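Local coordinates for Tol-Pal system protein TolB (Acinetobacter baumannii, PDB 7MX5) that probably works in the periplasm within the Tol-Pal system, which takes part in outer membrane invagination during cell division and in keeping the outer membrane intact, at residues Val85-Tyr90 with Ser118-Gln123; Glu101-Pro106 with Arg111-Met116; Tyr186-Thr191 with Gly204-Ile209; Pro194-Gln199 with Lys226-Thr231. All coordinates share one frame; numbering follows the deposited sequence.

How the contacts relate
Following the chain from the N terminus, the amino-terminal domain comes first. Contact 1 opens on strand 83-91 and closes on helix 110-126; within the loop it makes, contact 2 joins strand 96-105 to an earlier turn of the same helix. The two strands are sheet neighbours, so both contacts fix one helix to one sheet. The chain then enters the beta-propeller, where contacts 3 and 4 cross: their segments alternate, 186-191, 194-199, 204-209, 226-231. Contact 3 stays within one blade, whereas contact 4 ties that blade to the following one. Centres of contacts 1 and 3 lie about 40 Å apart, on opposite sides of the chain's centre.

Contact 1: Val85-Tyr90 with Ser118-Gln123; sequences VHYQLY and SDAIYQ
A helix laid on a beta-sheet, in the amino-terminal domain of TolB, brings Tyr87 and Leu89 of strand 83-91 against Ala120 and Ile121 of helix 110-126. The Tyr87 ring approaches the helix with its hydroxyl end leading, and OH stops 3.6 Å from Ala120 CB, which lies near the ring plane at the edge; ring atom CE2 is 4.4 Å from the same methyl. No hydrogen bond links the two segments; the contact is van der Waals, a hydroxyl against a methyl at Tyr87 and methyl against methyl at Leu89. The strand belongs to the mixed sheet of this domain, and Tyr87 and Leu89, two residues apart, both point to the face that the helix covers, while Gln88 between them turns to the other face and bonds through NE2 to Asn56 and Asn100. Leu89 meets the next helical residue: its CD2 sits 3.8 Å from Ile121 CG2 and 3.9 Å from the carbonyl Ile121 O. With CG1 of Ile121 swung beside the backbone N (chi1 -65°), CG2 is the branch left to face the leucine. Beyond this pair, Ile121 also packs on Val32 and Leu36 of helix 29-37, and Leu89 touches Ala124 and Leu125 farther along helix 110-126.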
# COMPACT_ATOMS: atom_id res chain seq x y z
N VAL A 85 7.84 -10.89 24.10
CA VAL A 85 8.84 -11.36 23.15
C VAL A 85 10.10 -10.53 23.34
O VAL A 85 10.08 -9.30 23.19
CB VAL A 85 8.34 -11.30 21.69
CG1 VAL A 85 7.72 -9.95 21.37
CG2 VAL A 85 9.48 -11.61 20.73
N HIS A 86 11.19 -11.20 23.71
CA HIS A 86 12.51 -10.59 23.80
C HIS A 86 13.31 -11.07 22.60
O HIS A 86 13.67 -12.25 22.53
CB HIS A 86 13.19 -10.96 25.12
CG HIS A 86 14.51 -10.27 25.33
ND1 HIS A 86 15.43 -10.70 26.26
CD2 HIS A 86 15.05 -9.18 24.73
CE1 HIS A 86 16.49 -9.91 26.22
NE2 HIS A 86 16.28 -8.98 25.31
N TYR A 87 13.58 -10.17 21.66
CA TYR A 87 14.24 -10.54 20.42
C TYR A 87 15.48 -9.68 20.20
O TYR A 87 15.58 -8.56 20.71
CB TYR A 87 13.29 -10.40 19.22
CG TYR A 87 12.82 -8.99 18.94
CD1 TYR A 87 11.73 -8.45 19.61
CD2 TYR A 87 13.47 -8.20 18.00
CE1 TYR A 87 11.30 -7.16 19.35
CE2 TYR A 87 13.04 -6.91 17.74
CZ TYR A 87 11.96 -6.40 18.42
OH TYR A 87 11.53 -5.11 18.16
N GLN A 88 16.42 -10.22 19.44
CA GLN A 88 17.67 -9.54 19.13
C GLN A 88 17.98 -9.69 17.65
O GLN A 88 17.53 -10.62 16.99
CB GLN A 88 18.84 -10.07 19.96
CG GLN A 88 18.67 -9.93 21.46
CD GLN A 88 19.79 -10.59 22.24
OE1 GLN A 88 20.19 -11.72 21.94
NE2 GLN A 88 20.30 -9.90 23.25
N LEU A 89 18.78 -8.75 17.14
CA LEU A 89 19.30 -8.80 15.78
C LEU A 89 20.81 -8.63 15.86
O LEU A 89 21.30 -7.60 16.33
CB LEU A 89 18.69 -7.71 14.90
CG LEU A 89 19.23 -7.58 13.48
CD1 LEU A 89 19.19 -8.93 12.76
CD2 LEU A 89 18.46 -6.53 12.69
N TYR A 90 21.55 -9.64 15.41
CA TYR A 90 23.00 -9.70 15.58
C TYR A 90 23.68 -9.50 14.23
O TYR A 90 23.44 -10.27 13.29
CB TYR A 90 23.43 -11.02 16.20
CG TYR A 90 24.86 -11.03 16.67
CD1 TYR A 90 25.22 -10.42 17.87
CD2 TYR A 90 25.86 -11.63 15.92
CE1 TYR A 90 26.53 -10.42 18.30
CE2 TYR A 90 27.17 -11.64 16.35
CZ TYR A 90 27.50 -11.03 17.54
OH TYR A 90 28.81 -11.03 17.97
N SER A 118 9.46 -7.66 12.66
CA SER A 118 10.02 -7.60 11.31
C SER A 118 10.24 -6.16 10.86
O SER A 118 11.20 -5.88 10.13
CB SER A 118 9.11 -8.33 10.33
OG SER A 118 8.78 -9.62 10.81
N ASP A 119 9.36 -5.24 11.27
CA ASP A 119 9.55 -3.83 10.94
C ASP A 119 10.82 -3.29 11.58
O ASP A 119 11.54 -2.48 10.97
CB ASP A 119 8.34 -3.02 11.38
CG ASP A 119 7.24 -2.98 10.33
OD1 ASP A 119 7.36 -3.70 9.32
OD2 ASP A 119 6.26 -2.22 10.52
N ALA A 120 11.12 -3.72 12.80
CA ALA A 120 12.33 -3.25 13.48
C ALA A 120 13.58 -3.86 12.85
O ALA A 120 14.61 -3.19 12.75
CB ALA A 120 12.26 -3.58 14.97
N ILE A 121 13.50 -5.13 12.43
CA ILE A 121 14.64 -5.76 11.77
C ILE A 121 14.93 -5.06 10.44
O ILE A 121 16.09 -4.79 10.11
CB ILE A 121 14.37 -7.26 11.57
CG1 ILE A 121 14.27 -7.98 12.91
CG2 ILE A 121 15.46 -7.89 10.71
CD1 ILE A 121 13.91 -9.44 12.80
N TYR A 122 13.88 -4.77 9.67
CA TYR A 122 14.06 -4.09 8.39
C TYR A 122 14.69 -2.72 8.57
O TYR A 122 15.61 -2.35 7.83
CB TYR A 122 12.71 -3.98 7.69
CG TYR A 122 12.76 -3.40 6.29
CD1 TYR A 122 12.93 -4.21 5.18
CD2 TYR A 122 12.61 -2.03 6.08
CE1 TYR A 122 12.97 -3.69 3.91
CE2 TYR A 122 12.65 -1.49 4.81
CZ TYR A 122 12.82 -2.33 3.72
OH TYR A 122 12.86 -1.80 2.45
N GLN A 123 14.22 -1.95 9.55
CA GLN A 123 14.76 -0.62 9.77
C GLN A 123 16.21 -0.67 10.26
O GLN A 123 17.02 0.19 9.91
CB GLN A 123 13.89 0.14 10.78
CG GLN A 123 14.22 1.61 10.91
CD GLN A 123 13.19 2.36 11.72
OE1 GLN A 123 13.10 2.20 12.94
NE2 GLN A 123 12.40 3.20 11.06

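Contact 2: Glu101-Pro106 with Arg111-Met116; sequences ELLNVP and RQAGHM
Met116, whose backbone N donates to Gln112 O at 3.0 Å in the regular helical pattern, is one of two helix residues that receive Leu103. No polar bond joins the segments, so fit between apolar groups does the work. Leu103 forks over the helix surface: CD1 goes to the thioether end, 3.7 Å from Met116 CE, and CD2 lies 3.9 Å from Ala113 CB. The methionine crosses the leucine at about a right angle, and a bend at its last torsion (chi3 108°) carries CE back to that methyl; Met116 SD stays 4.1 Å from Leu103 CD2. Ala113 is also straddled by Val105, both branches sharing the load, with CG1 and CG2 each 3.7 Å from Ala113 CB. This small methyl lets the backbones come close, Val105 CA and Ala113 CA being 6.5 Å apart. The strand segment and the helix segment run nearly antiparallel (163°), as expected where a strand passes through a short connection into a helix that doubles back along it. Strand 96-105 is the outermost strand of the mixed sheet in this chain and pairs along one edge with strand 83-91, while helix 110-126 lies over its face and packs through His115 and Arg111 on Ile31 of helix 29-37.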
# COMPACT_ATOMS: atom_id res chain seq x y z
N GLU A 101 15.51 -5.78 21.94
CA GLU A 101 14.25 -5.16 22.29
C GLU A 101 13.31 -6.17 22.94
O GLU A 101 13.41 -7.38 22.71
CB GLU A 101 13.57 -4.56 21.05
CG GLU A 101 14.42 -3.56 20.29
CD GLU A 101 14.42 -2.19 20.92
OE1 GLU A 101 13.73 -2.00 21.94
OE2 GLU A 101 15.11 -1.29 20.39
N LEU A 102 12.40 -5.64 23.75
CA LEU A 102 11.28 -6.40 24.30
C LEU A 102 9.99 -5.75 23.84
O LEU A 102 9.84 -4.53 23.91
CB LEU A 102 11.33 -6.46 25.83
CG LEU A 102 10.24 -7.33 26.46
CD1 LEU A 102 10.80 -8.67 26.90
CD2 LEU A 102 9.56 -6.61 27.61
N LEU A 103 9.05 -6.57 23.37
CA LEU A 103 7.75 -6.09 22.92
C LEU A 103 6.67 -6.83 23.71
O LEU A 103 6.63 -8.06 23.70
CB LEU A 103 7.56 -6.30 21.42
CG LEU A 103 6.18 -5.96 20.85
CD1 LEU A 103 6.04 -4.46 20.65
CD2 LEU A 103 5.94 -6.71 19.55
N ASN A 104 5.81 -6.08 24.39
CA ASN A 104 4.70 -6.65 25.13
C ASN A 104 3.51 -6.83 24.20
O ASN A 104 3.09 -5.88 23.52
CB ASN A 104 4.33 -5.76 26.31
CG ASN A 104 5.13 -6.09 27.56
OD1 ASN A 104 4.77 -6.98 28.33
ND2 ASN A 104 6.22 -5.36 27.76
N VAL A 105 2.99 -8.05 24.15
CA VAL A 105 1.92 -8.42 23.22
C VAL A 105 0.67 -8.71 24.04
O VAL A 105 0.70 -9.56 24.93
CB VAL A 105 2.31 -9.62 22.36
CG1 VAL A 105 1.36 -9.75 21.19
CG2 VAL A 105 3.75 -9.48 21.88
N PRO A 106 -0.45 -8.05 23.76
CA PRO A 106 -1.66 -8.30 24.55
C PRO A 106 -2.51 -9.43 23.97
O PRO A 106 -3.39 -9.20 23.13
CB PRO A 106 -2.39 -6.95 24.50
CG PRO A 106 -1.97 -6.36 23.18
CD PRO A 106 -0.60 -6.90 22.85
N ARG A 111 -0.13 -11.73 15.10
CA ARG A 111 0.30 -11.34 13.77
C ARG A 111 0.83 -9.91 13.74
O ARG A 111 1.77 -9.61 13.00
CB ARG A 111 -0.85 -11.50 12.77
CG ARG A 111 -1.07 -12.93 12.31
CD ARG A 111 -1.76 -12.99 10.96
NE ARG A 111 -0.83 -12.87 9.84
CZ ARG A 111 0.05 -13.80 9.48
NH1 ARG A 111 0.14 -14.95 10.13
NH2 ARG A 111 0.85 -13.58 8.45
N GLN A 112 0.24 -9.02 14.55
CA GLN A 112 0.76 -7.65 14.63
C GLN A 112 2.11 -7.60 15.32
O GLN A 112 2.94 -6.75 15.00
CB GLN A 112 -0.25 -6.75 15.35
CG GLN A 112 -0.37 -7.01 16.84
CD GLN A 112 -0.86 -5.81 17.62
OE1 GLN A 112 -1.97 -5.32 17.38
NE2 GLN A 112 -0.05 -5.34 18.56
N ALA A 113 2.36 -8.52 16.26
CA ALA A 113 3.64 -8.53 16.96
C ALA A 113 4.77 -8.98 16.04
O ALA A 113 5.87 -8.42 16.07
CB ALA A 113 3.57 -9.43 18.19
N GLY A 114 4.51 -9.99 15.21
CA GLY A 114 5.52 -10.43 14.26
C GLY A 114 5.84 -9.37 13.22
O GLY A 114 6.99 -9.21 12.82
N HIS A 115 4.82 -8.63 12.78
CA HIS A 115 5.05 -7.55 11.84
C HIS A 115 5.83 -6.41 12.48
O HIS A 115 6.61 -5.73 11.81
CB HIS A 115 3.72 -7.04 11.28
CG HIS A 115 2.98 -8.07 10.48
ND1 HIS A 115 3.62 -9.09 9.81
CD2 HIS A 115 1.66 -8.23 10.24
CE1 HIS A 115 2.72 -9.84 9.19
NE2 HIS A 115 1.52 -9.34 9.44
N MET A 116 5.64 -6.19 13.79
CA MET A 116 6.42 -5.17 14.49
C MET A 116 7.88 -5.58 14.61
O MET A 116 8.78 -4.77 14.37
CB MET A 116 5.82 -4.90 15.87
CG MET A 116 4.53 -4.10 15.84
SD MET A 116 3.46 -4.47 17.25
CE MET A 116 3.62 -2.96 18.21

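Contact 3: Tyr186-Thr191 with Gly204-Ile209; sequences YVSFET and GTREVI
Glu190 and Arg206 both begin with CG set between their own backbone N and carbonyl carbon, a crowded position, and then run on toward each other from opposite directions: the glutamate chain is extended beyond CG, while the arginine bends at chi3 (-73°) to turn its guanidinium group onto the carboxylate. The grip is end-on and double. Arg206 NH2 donates to Glu190 OE1 at 2.9 Å, and NH1 of the same arginine to Glu190 OE2 at 3.0 Å, both nearly straight. Each oxygen lies close to the guanidinium plane, but the two flat groups are twisted 35° apart, and OE1 is approached from above the carboxylate plane. That same oxygen takes a second bond, from Ser188 OG at 2.7 Å, through its anti lone pair. Ser188 OG in turn accepts from Glu190 N at 3.2 Å, an ST turn that positions the acid just past the end of strand 183-188. Tyr186 completes the cluster; its OH stands 2.9 Å from Arg206 NH2 and is hydrogen-bonded to Gln199. The paired charges, and the two donors that meet on Glu190 OE1, would probably keep the carboxylate ionised. Strand 195-200 runs between the two joined strands, and Arg206 makes a cation-pi contact with its Tyr197, while Leu166 of strand 163-168 packs on Tyr186, Glu190 and Arg206. The bridge thus spans a face of a four-stranded antiparallel sheet, from its second strand to its fourth, the up-and-down blade of a beta-propeller.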
# COMPACT_ATOMS: atom_id res chain seq x y z
N TYR A 186 -15.05 6.38 0.50
CA TYR A 186 -15.35 5.54 -0.65
C TYR A 186 -16.57 6.10 -1.36
O TYR A 186 -17.35 6.87 -0.78
CB TYR A 186 -15.58 4.09 -0.23
CG TYR A 186 -16.62 3.93 0.86
CD1 TYR A 186 -17.96 3.76 0.55
CD2 TYR A 186 -16.25 3.95 2.20
CE1 TYR A 186 -18.91 3.61 1.54
CE2 TYR A 186 -17.20 3.81 3.20
CZ TYR A 186 -18.53 3.64 2.86
OH TYR A 186 -19.47 3.50 3.85
N VAL A 187 -16.74 5.69 -2.61
CA VAL A 187 -17.90 6.05 -3.41
C VAL A 187 -18.82 4.84 -3.45
O VAL A 187 -18.42 3.75 -3.86
CB VAL A 187 -17.49 6.48 -4.83
CG1 VAL A 187 -18.71 6.94 -5.61
CG2 VAL A 187 -16.44 7.56 -4.77
N SER A 188 -20.06 5.04 -3.01
CA SER A 188 -21.03 3.96 -2.91
C SER A 188 -22.25 4.27 -3.77
O SER A 188 -22.68 5.42 -3.86
CB SER A 188 -21.46 3.73 -1.46
OG SER A 188 -22.47 2.73 -1.38
N PHE A 189 -22.80 3.23 -4.39
CA PHE A 189 -24.03 3.32 -5.16
C PHE A 189 -25.16 2.52 -4.52
O PHE A 189 -26.14 2.19 -5.20
CB PHE A 189 -23.81 2.86 -6.60
CG PHE A 189 -22.92 3.77 -7.40
CD1 PHE A 189 -21.55 3.81 -7.17
CD2 PHE A 189 -23.44 4.57 -8.40
CE1 PHE A 189 -20.73 4.64 -7.91
CE2 PHE A 189 -22.63 5.41 -9.15
CZ PHE A 189 -21.27 5.44 -8.90
N GLU A 190 -25.05 2.20 -3.22
CA GLU A 190 -26.09 1.44 -2.54
C GLU A 190 -27.45 2.10 -2.70
O GLU A 190 -28.48 1.41 -2.78
CB GLU A 190 -25.73 1.26 -1.06
CG GLU A 190 -25.81 2.53 -0.22
CD GLU A 190 -25.02 2.43 1.06
OE1 GLU A 190 -23.77 2.40 0.99
OE2 GLU A 190 -25.64 2.37 2.15
N THR A 191 -27.48 3.42 -2.75
CA THR A 191 -28.59 4.17 -3.33
C THR A 191 -28.16 4.63 -4.71
O THR A 191 -26.99 4.96 -4.93
CB THR A 191 -28.98 5.36 -2.46
OG1 THR A 191 -28.17 6.49 -2.80
CG2 THR A 191 -28.79 5.04 -0.98
N GLY A 204 -17.06 2.91 13.88
CA GLY A 204 -17.84 2.34 12.80
C GLY A 204 -18.57 3.38 11.97
O GLY A 204 -18.59 3.31 10.74
N THR A 205 -19.13 4.38 12.66
CA THR A 205 -20.05 5.34 12.08
C THR A 205 -19.52 5.95 10.78
O THR A 205 -18.31 6.11 10.59
CB THR A 205 -20.33 6.46 13.08
OG1 THR A 205 -19.11 7.16 13.36
CG2 THR A 205 -20.89 5.88 14.37
N ARG A 206 -20.45 6.30 9.89
CA ARG A 206 -20.16 6.94 8.61
C ARG A 206 -20.93 8.25 8.51
O ARG A 206 -21.72 8.61 9.38
CB ARG A 206 -20.51 6.03 7.43
CG ARG A 206 -22.00 6.03 7.09
CD ARG A 206 -22.44 4.76 6.40
NE ARG A 206 -22.00 4.62 5.02
CZ ARG A 206 -22.69 3.99 4.09
NH1 ARG A 206 -23.86 3.42 4.35
NH2 ARG A 206 -22.20 3.91 2.85
N GLU A 207 -20.69 8.97 7.41
CA GLU A 207 -21.41 10.21 7.12
C GLU A 207 -21.24 10.52 5.64
O GLU A 207 -20.21 10.23 5.04
CB GLU A 207 -20.91 11.37 7.98
CG GLU A 207 -19.44 11.71 7.77
CD GLU A 207 -19.09 13.10 8.25
OE1 GLU A 207 -19.91 14.02 8.07
OE2 GLU A 207 -17.98 13.28 8.81
N VAL A 208 -22.28 11.12 5.06
CA VAL A 208 -22.25 11.48 3.65
C VAL A 208 -21.45 12.76 3.48
O VAL A 208 -21.81 13.81 4.02
CB VAL A 208 -23.67 11.64 3.08
CG1 VAL A 208 -23.62 12.34 1.73
CG2 VAL A 208 -24.33 10.29 2.95
N ILE A 209 -20.36 12.67 2.73
CA ILE A 209 -19.57 13.86 2.43
C ILE A 209 -20.23 14.67 1.32
O ILE A 209 -20.48 15.87 1.48
CB ILE A 209 -18.13 13.46 2.07
CG1 ILE A 209 -17.36 13.04 3.33
CG2 ILE A 209 -17.42 14.61 1.40
CD1 ILE A 209 -17.29 14.12 4.39

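Contact 4: Pro194-Gln199 with Lys226-Thr231; sequences PAIYLQ and KSMLFT
Ile196 CD1 is the point where the two segments meet, touching Phe230 CB at 3.7 Å and Met228 CE at 3.9 Å. Toward the methionine the approach is tip to tip, the two terminal methyls facing one another, with Met228 SD also 4.2 Å from Ile196 CG2. Toward the phenylalanine the side chains pass at a slant, and CB, not the ring, makes the nearest approach. The isoleucine stretches fully to get there, its CD1 lying anti along the chain (chi2 176°). Met228 leaves the backbone extended too, then kinks at chi3 (100°), which swings CE round to the isoleucine. All three residues are buried, and no hydrogen bond crosses. Met228 and Phe230 lie two apart on one strand, so both look to the same face. Behind them stand further apolar neighbours: Met228 rests on Ile209, Phe230 on Phe212 and Met243, and Ile196 on Val187. Ile196 itself is held in the sheet by backbone bonds to Ile209 and Thr210. Strand 195-200, third in its antiparallel blade, lies between strands 183-188 and 206-211; strand 227-232, second in the following blade, lies between 215-221 and 239-244, so the contact belongs to the face-to-face packing of consecutive propeller blades.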
# COMPACT_ATOMS: atom_id res chain seq x y z
N PRO A 194 -24.77 8.30 -6.70
CA PRO A 194 -23.47 8.09 -6.05
C PRO A 194 -23.26 9.06 -4.89
O PRO A 194 -23.72 10.20 -4.92
CB PRO A 194 -22.46 8.33 -7.17
CG PRO A 194 -23.20 9.11 -8.21
CD PRO A 194 -24.62 8.66 -8.12
N ALA A 195 -22.55 8.58 -3.88
CA ALA A 195 -22.30 9.36 -2.67
C ALA A 195 -20.94 9.00 -2.11
O ALA A 195 -20.59 7.82 -2.02
CB ALA A 195 -23.39 9.12 -1.62
N ILE A 196 -20.18 10.01 -1.72
CA ILE A 196 -18.90 9.82 -1.06
C ILE A 196 -19.15 9.77 0.44
O ILE A 196 -19.59 10.75 1.04
CB ILE A 196 -17.90 10.92 -1.42
CG1 ILE A 196 -17.42 10.76 -2.86
CG2 ILE A 196 -16.72 10.91 -0.46
CD1 ILE A 196 -16.50 11.87 -3.33
N TYR A 197 -18.88 8.62 1.05
CA TYR A 197 -19.05 8.42 2.48
C TYR A 197 -17.71 8.55 3.19
O TYR A 197 -16.65 8.32 2.59
CB TYR A 197 -19.67 7.06 2.77
CG TYR A 197 -21.10 6.91 2.30
CD1 TYR A 197 -21.39 6.50 1.00
CD2 TYR A 197 -22.16 7.16 3.16
CE1 TYR A 197 -22.69 6.36 0.57
CE2 TYR A 197 -23.47 7.01 2.73
CZ TYR A 197 -23.73 6.61 1.44
OH TYR A 197 -25.03 6.47 1.01
N LEU A 198 -17.76 8.92 4.46
CA LEU A 198 -16.58 8.98 5.32
C LEU A 198 -16.84 8.12 6.54
O LEU A 198 -17.71 8.45 7.36
CB LEU A 198 -16.25 10.42 5.71
CG LEU A 198 -14.87 10.63 6.34
CD1 LEU A 198 -13.79 9.97 5.49
CD2 LEU A 198 -14.58 12.11 6.54
N GLN A 199 -16.10 7.03 6.67
CA GLN A 199 -16.38 6.00 7.67
C GLN A 199 -15.32 6.03 8.76
O GLN A 199 -14.13 5.83 8.49
CB GLN A 199 -16.43 4.62 7.01
CG GLN A 199 -16.90 3.51 7.93
CD GLN A 199 -17.78 2.50 7.22
OE1 GLN A 199 -18.38 2.80 6.19
NE2 GLN A 199 -17.87 1.30 7.78
N LYS A 226 -7.93 19.05 6.21
CA LYS A 226 -8.94 20.09 6.12
C LYS A 226 -9.72 20.09 4.82
O LYS A 226 -10.80 20.70 4.77
CB LYS A 226 -8.30 21.47 6.31
CG LYS A 226 -7.42 21.60 7.54
CD LYS A 226 -7.55 22.97 8.17
CE LYS A 226 -7.03 22.98 9.60
NZ LYS A 226 -8.14 23.03 10.59
N SER A 227 -9.23 19.44 3.77
CA SER A 227 -9.86 19.50 2.47
C SER A 227 -9.86 18.13 1.82
O SER A 227 -9.12 17.23 2.21
CB SER A 227 -9.17 20.52 1.55
OG SER A 227 -9.08 21.79 2.18
N MET A 228 -10.71 17.98 0.80
CA MET A 228 -10.81 16.75 0.04
C MET A 228 -11.07 17.08 -1.42
O MET A 228 -11.89 17.95 -1.74
CB MET A 228 -11.94 15.85 0.57
CG MET A 228 -12.34 14.73 -0.37
SD MET A 228 -13.91 13.95 0.07
CE MET A 228 -15.00 14.76 -1.10
N LEU A 229 -10.35 16.40 -2.31
CA LEU A 229 -10.57 16.52 -3.75
C LEU A 229 -11.45 15.37 -4.23
O LEU A 229 -11.43 14.27 -3.66
CB LEU A 229 -9.25 16.51 -4.52
CG LEU A 229 -8.38 17.76 -4.41
CD1 LEU A 229 -6.95 17.43 -4.80
CD2 LEU A 229 -8.92 18.89 -5.27
N PHE A 230 -12.22 15.63 -5.28
CA PHE A 230 -13.06 14.60 -5.87
C PHE A 230 -13.39 14.99 -7.30
O PHE A 230 -13.30 16.15 -7.68
CB PHE A 230 -14.35 14.38 -5.06
CG PHE A 230 -15.24 15.59 -4.97
CD1 PHE A 230 -14.95 16.63 -4.10
CD2 PHE A 230 -16.38 15.68 -5.76
CE1 PHE A 230 -15.77 17.73 -4.02
CE2 PHE A 230 -17.20 16.78 -5.68
CZ PHE A 230 -16.90 17.81 -4.81
N THR A 231 -13.75 13.98 -8.09
CA THR A 231 -14.13 14.17 -9.48
C THR A 231 -15.64 14.15 -9.62
O THR A 231 -16.33 13.34 -8.98
CB THR A 231 -13.51 13.08 -10.37
OG1 THR A 231 -12.17 12.83 -9.95
CG2 THR A 231 -13.52 13.52 -11.82